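Local atomic coordinates of phosphonopyruvate hydrolase (Variovorax sp., PDB entry 2HJP), a protein that hydrolyses the phosphorus–carbon bond of phosphonopyruvate to give pyruvate and phosphate, using a divalent metal ion such as magnesium, cobalt or manganese. Residues A80-G85 with S105-E110; I153-A158 with L184-Q189; L163-A168 with L196-S201; V209-A214 with I231-N236. One frame throughout, in Å; residues are numbered along the deposited sequence.

Contact 1 (A80-G85 with S105-E110). With MG (magnesium ion), chain C; PPR (phosphonopyruvate), chain G.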
# COMPACT_ATOMS: atom_id res chain seq x y z
N ALA A 80 -3.07 -2.62 -19.23
CA ALA A 80 -3.26 -1.62 -18.18
C ALA A 80 -3.38 -0.17 -18.70
O ALA A 80 -2.58 0.25 -19.55
CB ALA A 80 -2.09 -1.72 -17.17
N ASP A 81 -4.35 0.57 -18.15
CA ASP A 81 -4.56 1.98 -18.46
C ASP A 81 -3.59 2.84 -17.59
O ASP A 81 -3.70 2.85 -16.37
CB ASP A 81 -6.01 2.33 -18.10
CG ASP A 81 -6.38 3.77 -18.41
OD1 ASP A 81 -5.54 4.58 -18.86
OD2 ASP A 81 -7.58 4.09 -18.17
N ILE A 82 -2.62 3.55 -18.18
CA ILE A 82 -1.74 4.39 -17.35
C ILE A 82 -1.99 5.87 -17.58
O ILE A 82 -1.10 6.72 -17.40
CB ILE A 82 -0.23 4.01 -17.52
CG1 ILE A 82 0.22 4.21 -18.97
CG2 ILE A 82 -0.05 2.54 -17.12
CD1 ILE A 82 1.73 4.20 -19.18
N ASP A 83 -3.22 6.18 -17.97
CA ASP A 83 -3.66 7.56 -18.18
C ASP A 83 -2.66 8.33 -19.03
O ASP A 83 -2.45 7.93 -20.18
CB ASP A 83 -3.87 8.26 -16.83
CG ASP A 83 -5.16 7.77 -16.06
OD1 ASP A 83 -5.51 8.45 -15.05
OD2 ASP A 83 -5.81 6.71 -16.41
N THR A 84 -2.07 9.42 -18.50
CA THR A 84 -1.10 10.14 -19.28
C THR A 84 0.33 9.80 -18.91
O THR A 84 1.24 10.58 -19.17
CB THR A 84 -1.24 11.69 -19.18
OG1 THR A 84 -1.06 12.10 -17.82
CG2 THR A 84 -2.55 12.13 -19.66
N GLY A 85 0.54 8.66 -18.28
CA GLY A 85 1.88 8.26 -17.88
C GLY A 85 2.29 8.76 -16.51
O GLY A 85 3.45 8.63 -16.10
N SER A 105 0.51 -6.94 -19.74
CA SER A 105 1.11 -7.30 -21.03
C SER A 105 1.16 -6.07 -21.98
O SER A 105 1.88 -6.09 -23.02
CB SER A 105 0.36 -8.46 -21.68
OG SER A 105 0.68 -9.72 -21.04
N ALA A 106 0.49 -4.98 -21.58
CA ALA A 106 0.43 -3.73 -22.36
C ALA A 106 0.03 -2.60 -21.46
O ALA A 106 -0.55 -2.83 -20.37
CB ALA A 106 -0.64 -3.86 -23.45
N ILE A 107 0.32 -1.38 -21.93
CA ILE A 107 -0.11 -0.17 -21.26
C ILE A 107 -0.68 0.66 -22.41
O ILE A 107 -0.32 0.48 -23.56
CB ILE A 107 1.00 0.60 -20.53
CG1 ILE A 107 2.26 0.82 -21.40
CG2 ILE A 107 1.36 -0.21 -19.30
CD1 ILE A 107 2.14 1.90 -22.45
N VAL A 108 -1.65 1.49 -22.06
CA VAL A 108 -2.31 2.45 -22.94
C VAL A 108 -2.02 3.80 -22.25
O VAL A 108 -2.34 4.01 -21.08
CB VAL A 108 -3.84 2.24 -23.03
CG1 VAL A 108 -4.54 3.45 -23.85
CG2 VAL A 108 -4.10 0.93 -23.72
N MET A 109 -1.44 4.73 -23.01
CA MET A 109 -1.07 6.06 -22.53
C MET A 109 -1.64 7.07 -23.56
O MET A 109 -1.46 6.90 -24.76
CB MET A 109 0.46 6.19 -22.44
CG MET A 109 0.89 7.48 -21.86
SD MET A 109 2.65 7.60 -21.54
CE MET A 109 3.37 7.03 -23.09
N GLU A 110 -2.37 8.07 -23.09
CA GLU A 110 -3.01 9.08 -23.99
C GLU A 110 -2.25 10.39 -24.06
O GLU A 110 -1.46 10.74 -23.16
CB GLU A 110 -4.45 9.35 -23.49
CG GLU A 110 -4.43 9.95 -22.06
CD GLU A 110 -5.62 9.46 -21.21
OE1 GLU A 110 -6.10 10.25 -20.39
OE2 GLU A 110 -6.07 8.30 -21.38
MG MG C . -8.91 5.64 -18.56
C1 PPR G . -10.95 3.82 -19.14
O1 PPR G . -11.72 2.78 -19.22
O2' PPR G . -10.46 4.24 -18.13
C2 PPR G . -10.70 4.49 -20.46
C3 PPR G . -11.53 4.59 -21.53
O2 PPR G . -9.49 5.06 -20.53
P PPR G . -12.65 6.05 -21.27
O1P PPR G . -11.68 7.26 -21.25
O2P PPR G . -13.37 5.80 -19.92
O3P PPR G . -13.50 6.08 -22.45
O HOH W 1 -7.27 6.69 -19.40
O HOH W 2 -4.50 5.91 -21.76
O HOH W 3 -8.54 6.40 -16.60
O HOH W 4 -10.17 7.31 -18.72
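Ile-82 packs against Ile-107 and Met-109 across this parallel pairing, and it buries the most surface together with Glu-110, closely followed by Ala-80. Ala-80 starts the ladder: its N donates to Ala-106 O and its O accepts from Val-108 N. Ile-82 N continues it with a bond to Val-108 O (2.9 Å). With CG1 between its own backbone N and carbonyl carbon (chi1 61°), the Ile-82 side chain folds back over the neighbouring strand. Its CG2 meets Ile-107 CG2 at 3.8 Å, while CG1 lies 4.0 Å from Met-109 CB, and one isoleucine thus spans two residues. Glu-110 N donates to Asp-83 O (2.9 Å), carrying the pairing into the type II' turn of Ile-82 to Gly-85. The Glu-110 chain bends back across that turn, and its CG touches Thr-84 CG2 at 3.7 Å. Its OE2 lies 2.8 Å from a magnesium-bound water that also approaches Asp-81 OD1, a water between two carboxylates that would otherwise probably repel each other. Asp-81 OD2 binds the magnesium ion at 2.1 Å, and phosphonopyruvate O2 and O2' with three waters complete the six ligands. Asp-83 N meets Asp-81 OD1 (3.0 Å) from above the carboxylate plane; this Asx turn, with Gly-43 N bonded to OD2, helps hold the carboxylate in its rotation. In the barrel, helix 89-102 links the two strands as a beta-alpha-beta unit and lays Tyr-99 over Ala-80, Ile-82 and Ile-107, while strand 151-156 pairs with the far edge of strand 106-110.

Contact 2 (I153-A158 with L184-Q189). With PPR (phosphonopyruvate), chain G.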
# COMPACT_ATOMS: atom_id res chain seq x y z
N ILE A 153 0.69 0.98 -26.32
CA ILE A 153 -0.43 1.52 -27.07
C ILE A 153 -0.58 2.98 -26.81
O ILE A 153 -0.69 3.41 -25.67
CB ILE A 153 -1.76 0.78 -26.66
CG1 ILE A 153 -1.58 -0.75 -26.86
CG2 ILE A 153 -3.00 1.26 -27.51
CD1 ILE A 153 -2.63 -1.62 -26.18
N ALA A 154 -0.57 3.76 -27.90
CA ALA A 154 -0.72 5.20 -27.78
C ALA A 154 -2.18 5.55 -28.09
O ALA A 154 -2.73 5.21 -29.15
CB ALA A 154 0.20 5.91 -28.77
N ARG A 155 -2.76 6.30 -27.19
CA ARG A 155 -4.11 6.74 -27.37
C ARG A 155 -4.17 8.17 -27.83
O ARG A 155 -3.60 9.08 -27.21
CB ARG A 155 -4.88 6.51 -26.06
CG ARG A 155 -6.19 7.26 -25.95
CD ARG A 155 -6.97 6.83 -24.67
NE ARG A 155 -7.97 7.83 -24.30
CZ ARG A 155 -8.94 7.68 -23.40
NH1 ARG A 155 -9.09 6.53 -22.77
NH2 ARG A 155 -9.75 8.71 -23.09
N VAL A 156 -4.83 8.36 -28.97
CA VAL A 156 -4.95 9.67 -29.62
C VAL A 156 -6.30 10.31 -29.25
O VAL A 156 -7.35 9.77 -29.61
CB VAL A 156 -4.84 9.48 -31.20
CG1 VAL A 156 -5.20 10.78 -31.94
CG2 VAL A 156 -3.44 8.98 -31.58
N GLU A 157 -6.25 11.44 -28.56
CA GLU A 157 -7.42 12.19 -28.10
C GLU A 157 -7.85 13.33 -29.03
O GLU A 157 -8.85 14.04 -28.75
CB GLU A 157 -7.10 12.84 -26.75
CG GLU A 157 -7.01 11.92 -25.57
CD GLU A 157 -8.36 11.43 -25.18
OE1 GLU A 157 -9.23 12.25 -24.80
OE2 GLU A 157 -8.55 10.23 -25.26
N ALA A 158 -7.11 13.54 -30.10
CA ALA A 158 -7.40 14.64 -31.03
C ALA A 158 -8.87 14.72 -31.55
O ALA A 158 -9.40 15.82 -31.74
CB ALA A 158 -6.41 14.61 -32.19
N LEU A 184 -4.78 3.62 -30.28
CA LEU A 184 -6.15 3.57 -29.81
C LEU A 184 -6.69 4.95 -30.20
O LEU A 184 -6.20 5.95 -29.70
CB LEU A 184 -6.18 3.38 -28.29
CG LEU A 184 -7.60 3.09 -27.71
CD1 LEU A 184 -7.48 2.53 -26.22
CD2 LEU A 184 -8.49 4.40 -27.87
N ILE A 185 -7.65 4.99 -31.12
CA ILE A 185 -8.26 6.24 -31.57
C ILE A 185 -9.59 6.29 -30.84
O ILE A 185 -10.42 5.40 -30.93
CB ILE A 185 -8.41 6.29 -33.13
CG1 ILE A 185 -9.09 7.60 -33.55
CG2 ILE A 185 -9.22 5.04 -33.67
CD1 ILE A 185 -8.21 8.84 -33.44
N HIS A 186 -9.77 7.36 -30.07
CA HIS A 186 -10.98 7.45 -29.29
C HIS A 186 -12.03 8.46 -29.80
O HIS A 186 -11.73 9.44 -30.50
CB HIS A 186 -10.59 7.72 -27.84
CG HIS A 186 -11.55 7.13 -26.82
ND1 HIS A 186 -12.54 6.22 -27.15
CD2 HIS A 186 -11.68 7.37 -25.49
CE1 HIS A 186 -13.24 5.93 -26.07
NE2 HIS A 186 -12.75 6.61 -25.05
N SER A 187 -13.27 8.20 -29.43
CA SER A 187 -14.40 9.05 -29.81
C SER A 187 -15.54 8.94 -28.78
O SER A 187 -15.78 7.85 -28.26
CB SER A 187 -14.95 8.66 -31.20
OG SER A 187 -16.09 9.44 -31.53
N ARG A 188 -16.19 10.06 -28.48
CA ARG A 188 -17.31 10.10 -27.54
C ARG A 188 -18.63 10.31 -28.27
O ARG A 188 -19.66 10.53 -27.61
CB ARG A 188 -17.19 11.28 -26.57
CG ARG A 188 -15.97 11.33 -25.75
CD ARG A 188 -16.03 10.40 -24.58
NE ARG A 188 -14.75 10.53 -23.90
CZ ARG A 188 -14.25 9.60 -23.09
NH1 ARG A 188 -14.93 8.48 -22.85
NH2 ARG A 188 -13.05 9.81 -22.55
N GLN A 189 -18.58 10.33 -29.61
CA GLN A 189 -19.80 10.51 -30.44
C GLN A 189 -20.73 9.35 -30.19
O GLN A 189 -20.25 8.25 -29.90
CB GLN A 189 -19.46 10.48 -31.93
CG GLN A 189 -19.70 11.77 -32.67
CD GLN A 189 -18.90 12.91 -32.10
OE1 GLN A 189 -18.80 13.98 -32.71
NE2 GLN A 189 -18.32 12.71 -30.91
C1 PPR G . -10.95 3.82 -19.14
O1 PPR G . -11.72 2.78 -19.22
O2' PPR G . -10.46 4.24 -18.13
C2 PPR G . -10.70 4.49 -20.46
C3 PPR G . -11.53 4.59 -21.53
O2 PPR G . -9.49 5.06 -20.53
P PPR G . -12.65 6.05 -21.27
O1P PPR G . -11.68 7.26 -21.25
O2P PPR G . -13.37 5.80 -19.92
O3P PPR G . -13.50 6.08 -22.45
O HOH W 5 -9.59 11.17 -30.31
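Ile-153 sets its CG2 against Leu-184 CB at 3.9 Å, and Ala-154 O then accepts the first backbone bond of the parallel pair, from Leu-184 N (2.8 Å). At Arg-155 the aliphatic part of the chain runs beside Leu-184, both pointing the same way. CG anti to the backbone N (chi1 164°) and an extended run to NE carry the guanidinium off the strand to the substrate. There NH1 and NH2 both donate to phosphonopyruvate O1P, at 3.1 and 3.0 Å respectively. Side-on, NE and NH2 grip a single carboxylate oxygen of Glu-157, with NE 2.6 Å from OE2 and both nitrogens on the same face of the carboxylate. This salt bridge, with the bonds to the substrate, would hold the guanidinium's rotation. His-186 brings its ring edge over one guanidinium face, CD2 foremost, the two planes 72° apart. Val-156 N donates to Leu-184 O, Val-156 CG1 packs on Ile-185 CD1, and Val-156 O takes a weak bond from His-186 N. A water also bridges Val-156 O and His-186 O. Glu-157 OE2 lies beside His-186 CB. From the second segment, His-186 NE2 and Arg-188 NH1 each reach phosphonopyruvate O3P at 2.8 Å, and Arg-188 NH2 bonds O1P at 3.2 Å. Two arginines and a histidine thus hold two phosphonyl oxygens, an arrangement likely to offset their negative charge, which would make phosphorus more electrophilic, and to hold the group in place for attack, for which Asp-54 is the probable nucleophile.

Contact 3 (L163-A168 with L196-S201)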
# COMPACT_ATOMS: atom_id res chain seq x y z
N LEU A 163 -9.81 18.46 -32.58
CA LEU A 163 -8.76 18.97 -33.46
C LEU A 163 -8.88 18.48 -34.91
O LEU A 163 -8.16 18.92 -35.81
CB LEU A 163 -7.36 18.66 -32.88
CG LEU A 163 -7.14 19.14 -31.43
CD1 LEU A 163 -5.76 18.78 -30.98
CD2 LEU A 163 -7.28 20.61 -31.32
N GLY A 164 -9.84 17.59 -35.13
CA GLY A 164 -10.06 17.13 -36.50
C GLY A 164 -9.36 15.84 -36.84
O GLY A 164 -8.46 15.41 -36.14
N GLN A 165 -9.79 15.26 -37.95
CA GLN A 165 -9.28 14.00 -38.47
C GLN A 165 -7.82 14.06 -38.96
O GLN A 165 -7.01 13.19 -38.61
CB GLN A 165 -10.21 13.55 -39.60
CG GLN A 165 -10.29 12.08 -39.84
CD GLN A 165 -11.13 11.32 -38.80
OE1 GLN A 165 -12.38 11.39 -38.71
NE2 GLN A 165 -10.41 10.58 -37.97
N GLN A 166 -7.47 15.08 -39.77
CA GLN A 166 -6.09 15.22 -40.27
C GLN A 166 -5.06 15.18 -39.10
O GLN A 166 -4.09 14.46 -39.19
CB GLN A 166 -5.91 16.55 -41.07
N GLU A 167 -5.31 15.92 -38.02
CA GLU A 167 -4.44 16.00 -36.85
C GLU A 167 -4.40 14.65 -36.07
O GLU A 167 -3.34 14.23 -35.60
CB GLU A 167 -4.94 17.14 -35.93
CG GLU A 167 -4.15 17.32 -34.61
CD GLU A 167 -2.67 17.70 -34.84
OE1 GLU A 167 -2.24 17.70 -36.01
OE2 GLU A 167 -1.86 17.66 -33.86
N ALA A 168 -5.57 14.00 -35.92
CA ALA A 168 -5.67 12.70 -35.26
C ALA A 168 -4.79 11.74 -36.04
O ALA A 168 -3.97 11.01 -35.43
CB ALA A 168 -7.16 12.21 -35.22
N LEU A 196 -15.24 5.53 -37.84
CA LEU A 196 -15.09 4.82 -39.12
C LEU A 196 -14.34 5.64 -40.18
O LEU A 196 -13.55 5.08 -40.96
CB LEU A 196 -16.47 4.40 -39.64
CG LEU A 196 -17.23 3.41 -38.79
CD1 LEU A 196 -18.66 3.21 -39.37
CD2 LEU A 196 -16.44 2.10 -38.82
N ALA A 197 -14.58 6.96 -40.26
CA ALA A 197 -13.83 7.80 -41.20
C ALA A 197 -12.33 7.80 -40.85
O ALA A 197 -11.47 7.77 -41.75
CB ALA A 197 -14.38 9.23 -41.21
N PHE A 198 -12.00 7.93 -39.56
CA PHE A 198 -10.58 7.83 -39.19
C PHE A 198 -10.01 6.48 -39.66
O PHE A 198 -8.96 6.42 -40.28
CB PHE A 198 -10.38 7.92 -37.67
CG PHE A 198 -8.92 7.78 -37.22
CD1 PHE A 198 -8.16 8.91 -36.99
CD2 PHE A 198 -8.34 6.53 -37.05
CE1 PHE A 198 -6.83 8.84 -36.61
CE2 PHE A 198 -7.01 6.42 -36.66
CZ PHE A 198 -6.25 7.59 -36.44
N VAL A 199 -10.69 5.38 -39.34
CA VAL A 199 -10.20 4.06 -39.73
C VAL A 199 -9.93 3.93 -41.24
O VAL A 199 -8.88 3.41 -41.68
CB VAL A 199 -11.21 2.99 -39.32
CG1 VAL A 199 -10.85 1.64 -39.93
CG2 VAL A 199 -11.20 2.86 -37.74
N LYS A 200 -10.90 4.35 -42.03
CA LYS A 200 -10.77 4.29 -43.48
C LYS A 200 -9.54 5.11 -43.91
O LYS A 200 -8.84 4.74 -44.82
CB LYS A 200 -12.01 4.87 -44.17
CG LYS A 200 -11.88 4.83 -45.72
N SER A 201 -9.28 6.22 -43.27
CA SER A 201 -8.12 6.97 -43.67
C SER A 201 -6.80 6.54 -43.03
O SER A 201 -5.77 6.86 -43.57
CB SER A 201 -8.34 8.47 -43.46
OG SER A 201 -8.21 8.85 -42.11
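Gln-165 holds CG anti to its N (chi1 -153°) and then bends, sending its amide across to the helix of Phe-198, whose own CG is anti to the backbone N (chi1 179°) and thereby directs the ring back toward helix 165-177. The amide carbon CD of Gln-165 comes to 3.6 Å from Phe-198 CA, and the amide and ring planes stand 55° apart. The contact rests on that approach of CD to the Phe-198 backbone, since the finer placement of the amide oxygen and nitrogen is doubtful. Deeper in, the same ring puts its CE1 edge 3.7 Å from Ala-168 CB, and the small alanine lets the aromatic edge close in on the helix backbone, Ala-168 C being 3.6 Å from Phe-198 CE1. One turn on, Ser-201 OG donates to Phe-198 O (3.1 Å), turning this hydroxyl to its own helix. With an alanine at Gln-165 the amide beside Phe-198 would be gone, and a gap would probably open between the two helices. Val-169 adds to the packing on Phe-198 and Ser-201, and Ile-185 of strand 182-185 lies beneath both Ala-168 and Phe-198. Here two consecutive outer helices of a TIM barrel, 165-177 and 193-201, meet over the strand that separates them in sequence.

Contact 4 (V209-A214 with I231-N236)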
# COMPACT_ATOMS: atom_id res chain seq x y z
N VAL A 209 -6.96 0.29 -32.17
CA VAL A 209 -7.71 -0.18 -31.00
C VAL A 209 -8.93 0.75 -30.86
O VAL A 209 -8.78 1.98 -30.89
CB VAL A 209 -6.88 -0.06 -29.67
CG1 VAL A 209 -7.70 -0.64 -28.46
CG2 VAL A 209 -5.50 -0.70 -29.82
N LEU A 210 -10.11 0.14 -30.72
CA LEU A 210 -11.36 0.89 -30.50
C LEU A 210 -11.98 0.61 -29.11
O LEU A 210 -11.91 -0.54 -28.58
CB LEU A 210 -12.41 0.50 -31.58
CG LEU A 210 -12.01 0.67 -33.07
CD1 LEU A 210 -13.12 0.30 -34.04
CD2 LEU A 210 -11.65 2.18 -33.24
N VAL A 211 -12.61 1.62 -28.54
CA VAL A 211 -13.34 1.48 -27.26
C VAL A 211 -14.70 2.07 -27.65
O VAL A 211 -14.95 3.27 -27.49
CB VAL A 211 -12.68 2.36 -26.18
CG1 VAL A 211 -13.39 2.15 -24.78
CG2 VAL A 211 -11.16 2.08 -26.15
N PRO A 212 -15.58 1.24 -28.21
CA PRO A 212 -16.92 1.61 -28.69
C PRO A 212 -18.01 1.91 -27.69
O PRO A 212 -19.17 1.85 -28.04
CB PRO A 212 -17.31 0.43 -29.57
CG PRO A 212 -16.72 -0.75 -28.80
CD PRO A 212 -15.37 -0.23 -28.31
N THR A 213 -17.62 2.24 -26.45
CA THR A 213 -18.56 2.50 -25.36
C THR A 213 -19.65 3.47 -25.68
O THR A 213 -20.81 3.18 -25.35
CB THR A 213 -17.82 3.04 -24.12
OG1 THR A 213 -16.83 2.08 -23.78
CG2 THR A 213 -18.77 3.28 -22.93
N ALA A 214 -19.31 4.59 -26.35
CA ALA A 214 -20.27 5.63 -26.69
C ALA A 214 -21.08 5.32 -27.95
O ALA A 214 -22.15 5.90 -28.17
CB ALA A 214 -19.56 6.95 -26.84
N ILE A 231 -7.95 -4.74 -31.93
CA ILE A 231 -8.43 -4.88 -30.57
C ILE A 231 -9.69 -4.08 -30.30
O ILE A 231 -9.77 -2.96 -30.69
CB ILE A 231 -7.33 -4.37 -29.56
CG1 ILE A 231 -6.11 -5.26 -29.62
CG2 ILE A 231 -7.84 -4.39 -28.13
CD1 ILE A 231 -4.83 -4.64 -29.07
N VAL A 232 -10.69 -4.68 -29.66
CA VAL A 232 -11.81 -3.87 -29.26
C VAL A 232 -11.84 -3.94 -27.72
O VAL A 232 -11.64 -5.02 -27.12
CB VAL A 232 -13.12 -4.37 -29.81
CG1 VAL A 232 -13.24 -5.80 -29.55
CG2 VAL A 232 -14.29 -3.55 -29.16
N ILE A 233 -12.04 -2.80 -27.07
CA ILE A 233 -12.06 -2.82 -25.58
C ILE A 233 -13.47 -2.42 -25.08
O ILE A 233 -14.02 -1.41 -25.55
CB ILE A 233 -11.05 -1.77 -25.01
CG1 ILE A 233 -9.59 -2.30 -25.21
CG2 ILE A 233 -11.31 -1.48 -23.47
CD1 ILE A 233 -8.98 -3.15 -24.11
N TYR A 234 -14.03 -3.22 -24.16
CA TYR A 234 -15.32 -2.88 -23.51
C TYR A 234 -14.88 -2.10 -22.29
O TYR A 234 -14.40 -2.64 -21.28
CB TYR A 234 -16.06 -4.17 -23.26
CG TYR A 234 -16.46 -4.75 -24.62
CD1 TYR A 234 -17.32 -4.06 -25.45
CD2 TYR A 234 -15.93 -5.96 -25.07
CE1 TYR A 234 -17.66 -4.57 -26.73
CE2 TYR A 234 -16.25 -6.50 -26.34
CZ TYR A 234 -17.13 -5.78 -27.16
OH TYR A 234 -17.44 -6.26 -28.39
N GLY A 235 -15.05 -0.81 -22.41
CA GLY A 235 -14.48 0.08 -21.43
C GLY A 235 -14.94 0.16 -20.02
O GLY A 235 -14.09 0.36 -19.12
N ASN A 236 -16.26 -0.02 -19.78
CA ASN A 236 -16.75 0.14 -18.40
C ASN A 236 -18.05 -0.61 -18.08
O ASN A 236 -18.79 -0.23 -17.18
CB ASN A 236 -16.96 1.68 -18.14
CG ASN A 236 -17.91 2.36 -19.19
OD1 ASN A 236 -18.73 1.69 -19.80
ND2 ASN A 236 -17.78 3.70 -19.37
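Val-209 and Ile-231 open a parallel pairing held by two backbone hydrogen bonds, Leu-210 N to Ile-231 O (3.1 Å) and Ile-233 N to Leu-210 O (2.7 Å). A CA-H...O contact of 3.4 Å from Val-211 CA to Ile-233 O carries the pairing on, and Pro-212, which has no N-H to donate, sets its CD 3.3 Å from that same Ile-233 O. Among the apolar contacts, Val-209 runs alongside Ile-231, CG1 to CG2 at 3.8 Å, with CG1 anti to the backbone N (chi1 -177°) and also 4.1 Å from Ile-233 CG1. Were a glycine to replace Val-209, both methyls would go and a gap would probably open beside Ile-231 and Ile-233. On the other face Val-232 CG2 meets Pro-212 CD at 3.6 Å, the two side chains nearly at right angles. Steric fit governs the end: a side chain on Gly-235 would collide with Thr-213 OG1 and crowd Val-211 CG1. Thr-213 CG2 packs on Asn-236 OD1 (3.5 Å), an oxygen that is hydrogen-bonded to Arg-240, and both residues also touch Val-269 of the second subunit. These are the last two strands of the TIM barrel, which closes where strand 229-234 pairs with strand 17-21; Gly-235, at its C-terminal end, borders the phosphonopyruvate pocket.

How the contacts relate
Contacts 1, 2 and 4 are pairings round one parallel barrel. Contact 1 joins contact 2 through strands 106-110 and 151-156, with Met-109 O 2.8 Å from Arg-155 N. Contact 2 joins contact 4 through strands 182-185 and 208-210, with Ile-185 N 3.2 Å from Val-209 O. The three surround phosphonopyruvate: contact 1 brings the magnesium end, contact 2 grips the phosphonyl group and contact 4 adds Gly-235. Contacts 1 and 4 do not touch, their nearest atoms being about 6 Å apart. Contact 3 lies outside, its centre about 10 Å from that of contact 2, and backs it where Phe-198 CE1 packs 3.5 Å from Ile-185 CD1.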